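Local coordinates for Rep protein (Adeno-associated virus - 5, PDB 1M55), which probably nicks DNA as the origin-binding endonuclease domain of a viral Rep protein that works by rolling-circle-type replication, at residues Met102-Gly105 against Arg106-Gln110; Val118-Gly122 against Ile123-Ile127. One frame throughout, in Å; residues are numbered along the deposited sequence.

Interaction 1 (Met102-Gly105 against Arg106-Gln110); sequences MVLG and RYVSQ
Val103, Leu104 and Gly105 each offer a carbonyl to the amide four residues on in helix 101-118; Val108 N lies 2.9 Å from Leu104 O in a nearly straight bond (172°), whereas Ser109 N meets Gly105 O at a more bent 148°. One residue earlier a water bridges the pair instead, donating to Met102 O and accepting from Arg106 N. Val103 carries most of the side-chain contact. With chi1 at 76°, its CG1 sits between the backbone N and the carbonyl carbon, and CG2 is anti to N; both methyls reach Tyr107, with Val103 CG1 3.6 Å from Tyr107 CE1. Val103 CG2 makes a CH-pi contact over the face, 4.0 Å from the centroid of the Tyr107 ring. Val103 CG2 also lies over one face of the Arg106 guanidinium, 3.5 Å from Arg106 NH2; the one methyl touches two flat groups, about a right angle apart as seen from it. On the buried side, Leu104 CD1 approaches Val108 CG2 at 3.8 Å, and both residues pack on Ile133, while the Tyr107 ring stacks on Phe70. This is i to i+3 and i+4 packing in an amphipathic helix against the central antiparallel sheet of the Rep nuclease fold.

Interaction 2 (Val118-Gly122 against Ile123-Ile127); sequences VVFQG and IEPQI
Phe120 and Ile123 are joined by the backbone bond of a tight turn just beyond helix 101-118. Val118 and Val119 lead in from the helix end, their side chains directed to helix 50-71; Val119 CG1 covers one face of the Phe120 ring, offset toward its rim. Phe120 comes next and gives the contact its apolar part. Its CG is anti to the carbonyl carbon (chi1 -53°), and Phe120 CD1 comes 4.0 Å from Pro125 CG, the two side chains crossing at about a right angle. Phe120 CB meanwhile lies 3.5 Å from Ile123 O. The ring is buried among Phe26, Val55 and Ile59, and Pro12 touches both Phe120 and Pro125. Phe120 O accepts from Ile123 N at 2.8 Å, with an N-H...O angle of 160°; the donor stands above the carbonyl plane, 48° out of it. Phe120 O is also 3.2 Å from Ile123 CB, where the side chain begins beside the turn.

Gln121 and Gly122 form the corner, both with positive phi, Gly122 taking the third position of the turn. Gln121 OE1 is held by Ser23 OG, tying the turn to the loop before helix 24-32, and the backbone of Gly122 bonds back to Val116 in helix 101-118. Past the turn, Gln126 NE2 folds back to donate to Glu124 O at 2.9 Å. Phe120 to Ile123 form a type I' beta turn, followed by an inverse gamma turn centred on Gln126, in the loop joining helix 101-118 to strand 131-133.

From the N terminus, the chain enters helix 101-118 at interaction 1, whose bonds and side-chain contacts span single helical turns, and leaves it at interaction 2, where a tight turn redirects the chain toward strand 131-133. The two are in series and neither nest nor cross: their centres are 19 Å apart and their nearest atoms about 8 Å apart, without touching. One occupies the first half of the helix, the other the turn just after its end. Both face helix 50-71, met by Leu104, Tyr107 and Gln110 in the one and by Val118 to Phe120 in the other. Leu104 and Val108 also pack on strand 131-133, whereas residues 118-127 reach helix 24-32.

Interaction 1 (Met102-Gly105 against Arg106-Gln110)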
# COMPACT_ATOMS: atom_id res chain seq x y z
N MET A 102 -4.40 -4.73 20.30
CA MET A 102 -3.31 -5.33 21.07
C MET A 102 -2.61 -6.49 20.35
O MET A 102 -1.43 -6.75 20.59
CB MET A 102 -3.80 -5.78 22.45
CG MET A 102 -4.58 -7.09 22.48
SD MET A 102 -5.04 -7.59 24.17
CE MET A 102 -3.44 -7.43 25.04
N VAL A 103 -3.33 -7.16 19.45
CA VAL A 103 -2.76 -8.28 18.71
C VAL A 103 -2.21 -7.89 17.33
O VAL A 103 -1.44 -8.64 16.71
CB VAL A 103 -3.79 -9.43 18.59
CG1 VAL A 103 -4.84 -9.12 17.53
CG2 VAL A 103 -3.09 -10.74 18.30
N LEU A 104 -2.57 -6.69 16.86
CA LEU A 104 -2.13 -6.20 15.55
C LEU A 104 -0.61 -6.28 15.34
O LEU A 104 -0.16 -6.64 14.25
CB LEU A 104 -2.60 -4.76 15.34
CG LEU A 104 -2.33 -4.13 13.96
CD1 LEU A 104 -3.07 -4.88 12.87
CD2 LEU A 104 -2.75 -2.67 13.98
N GLY A 105 0.16 -5.96 16.37
CA GLY A 105 1.61 -6.02 16.25
C GLY A 105 2.10 -7.40 15.84
O GLY A 105 2.90 -7.54 14.91
N ARG A 106 1.60 -8.43 16.52
CA ARG A 106 1.99 -9.79 16.21
C ARG A 106 1.54 -10.18 14.80
O ARG A 106 2.30 -10.79 14.05
CB ARG A 106 1.41 -10.77 17.23
CG ARG A 106 2.12 -12.11 17.28
CD ARG A 106 1.39 -13.08 18.18
NE ARG A 106 0.11 -13.49 17.60
CZ ARG A 106 -1.01 -13.66 18.30
NH1 ARG A 106 -1.03 -13.47 19.61
NH2 ARG A 106 -2.12 -14.05 17.69
N TYR A 107 0.30 -9.82 14.45
CA TYR A 107 -0.23 -10.14 13.13
C TYR A 107 0.62 -9.53 12.01
O TYR A 107 1.01 -10.22 11.07
CB TYR A 107 -1.67 -9.66 12.99
CG TYR A 107 -2.69 -10.50 13.73
CD1 TYR A 107 -4.03 -10.12 13.78
CD2 TYR A 107 -2.32 -11.69 14.37
CE1 TYR A 107 -4.98 -10.89 14.44
CE2 TYR A 107 -3.26 -12.47 15.03
CZ TYR A 107 -4.59 -12.06 15.06
OH TYR A 107 -5.53 -12.83 15.71
N VAL A 108 0.91 -8.23 12.14
CA VAL A 108 1.71 -7.53 11.14
C VAL A 108 3.12 -8.11 11.06
O VAL A 108 3.71 -8.20 9.98
CB VAL A 108 1.72 -6.00 11.40
CG1 VAL A 108 2.70 -5.29 10.48
CG2 VAL A 108 0.32 -5.45 11.16
N SER A 109 3.65 -8.55 12.20
CA SER A 109 4.97 -9.17 12.26
C SER A 109 4.93 -10.47 11.43
O SER A 109 5.87 -10.77 10.68
CB SER A 109 5.34 -9.47 13.71
OG SER A 109 6.62 -10.07 13.80
N GLN A 110 3.84 -11.22 11.56
CA GLN A 110 3.68 -12.46 10.81
C GLN A 110 3.54 -12.16 9.31
O GLN A 110 4.06 -12.89 8.47
CB GLN A 110 2.46 -13.24 11.31
CG GLN A 110 2.67 -13.89 12.67
CD GLN A 110 1.44 -14.65 13.15
OE1 GLN A 110 0.87 -15.46 12.42
NE2 GLN A 110 1.04 -14.39 14.39
O HOH W 1 0.90 -8.07 19.42

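Interaction 2 (Val118-Gly122 against Ile123-Ile127)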
# COMPACT_ATOMS: atom_id res chain seq x y z
N VAL A 118 7.72 -15.10 0.55
CA VAL A 118 7.07 -15.10 -0.75
C VAL A 118 7.60 -14.13 -1.79
O VAL A 118 7.84 -14.50 -2.95
CB VAL A 118 5.54 -14.87 -0.60
CG1 VAL A 118 4.87 -14.79 -1.96
CG2 VAL A 118 4.93 -15.98 0.23
N VAL A 119 7.78 -12.87 -1.40
CA VAL A 119 8.23 -11.86 -2.34
C VAL A 119 9.75 -11.73 -2.44
O VAL A 119 10.29 -11.51 -3.53
CB VAL A 119 7.62 -10.47 -2.00
CG1 VAL A 119 7.83 -9.50 -3.14
CG2 VAL A 119 6.14 -10.60 -1.66
N PHE A 120 10.44 -11.92 -1.32
CA PHE A 120 11.88 -11.73 -1.29
C PHE A 120 12.80 -12.93 -1.15
O PHE A 120 13.95 -12.78 -0.75
CB PHE A 120 12.20 -10.62 -0.29
CG PHE A 120 11.43 -9.36 -0.54
CD1 PHE A 120 10.44 -8.94 0.35
CD2 PHE A 120 11.63 -8.64 -1.71
CE1 PHE A 120 9.66 -7.82 0.06
CE2 PHE A 120 10.85 -7.53 -2.01
CZ PHE A 120 9.86 -7.12 -1.12
N GLN A 121 12.29 -14.11 -1.49
CA GLN A 121 13.09 -15.34 -1.45
C GLN A 121 13.81 -15.59 -0.13
O GLN A 121 14.91 -16.15 -0.11
CB GLN A 121 14.12 -15.30 -2.59
CG GLN A 121 13.54 -14.95 -3.94
CD GLN A 121 14.60 -14.70 -5.01
OE1 GLN A 121 15.77 -15.05 -4.85
NE2 GLN A 121 14.18 -14.07 -6.09
N GLY A 122 13.21 -15.17 0.98
CA GLY A 122 13.82 -15.37 2.27
C GLY A 122 14.89 -14.34 2.64
O GLY A 122 15.53 -14.46 3.68
N ILE A 123 15.08 -13.34 1.78
CA ILE A 123 16.07 -12.29 2.03
C ILE A 123 15.42 -11.14 2.81
O ILE A 123 14.38 -10.62 2.40
CB ILE A 123 16.66 -11.74 0.70
CG1 ILE A 123 17.34 -12.86 -0.09
CG2 ILE A 123 17.62 -10.58 0.97
CD1 ILE A 123 18.51 -13.51 0.62
N GLU A 124 16.01 -10.77 3.94
CA GLU A 124 15.48 -9.68 4.76
C GLU A 124 15.81 -8.33 4.13
O GLU A 124 16.98 -8.03 3.87
CB GLU A 124 16.09 -9.72 6.16
CG GLU A 124 15.73 -10.94 7.00
CD GLU A 124 14.32 -10.87 7.59
OE1 GLU A 124 13.68 -9.80 7.52
OE2 GLU A 124 13.87 -11.90 8.13
N PRO A 125 14.79 -7.49 3.86
CA PRO A 125 15.07 -6.18 3.26
C PRO A 125 15.88 -5.30 4.21
O PRO A 125 15.58 -5.22 5.41
CB PRO A 125 13.67 -5.61 3.03
CG PRO A 125 12.84 -6.84 2.80
CD PRO A 125 13.34 -7.77 3.87
N GLN A 126 16.91 -4.65 3.68
CA GLN A 126 17.78 -3.77 4.46
C GLN A 126 17.25 -2.34 4.45
O GLN A 126 17.93 -1.40 4.01
CB GLN A 126 19.22 -3.83 3.93
CG GLN A 126 19.86 -5.21 4.02
CD GLN A 126 19.81 -5.79 5.42
OE1 GLN A 126 20.42 -5.26 6.35
NE2 GLN A 126 19.05 -6.86 5.59
N ILE A 127 16.01 -2.18 4.90
CA ILE A 127 15.35 -0.89 4.98
C ILE A 127 14.82 -0.78 6.40
O ILE A 127 14.17 -1.70 6.90
CB ILE A 127 14.16 -0.79 3.99
CG1 ILE A 127 14.65 -0.86 2.54
CG2 ILE A 127 13.39 0.51 4.21
CD1 ILE A 127 13.55 -0.72 1.52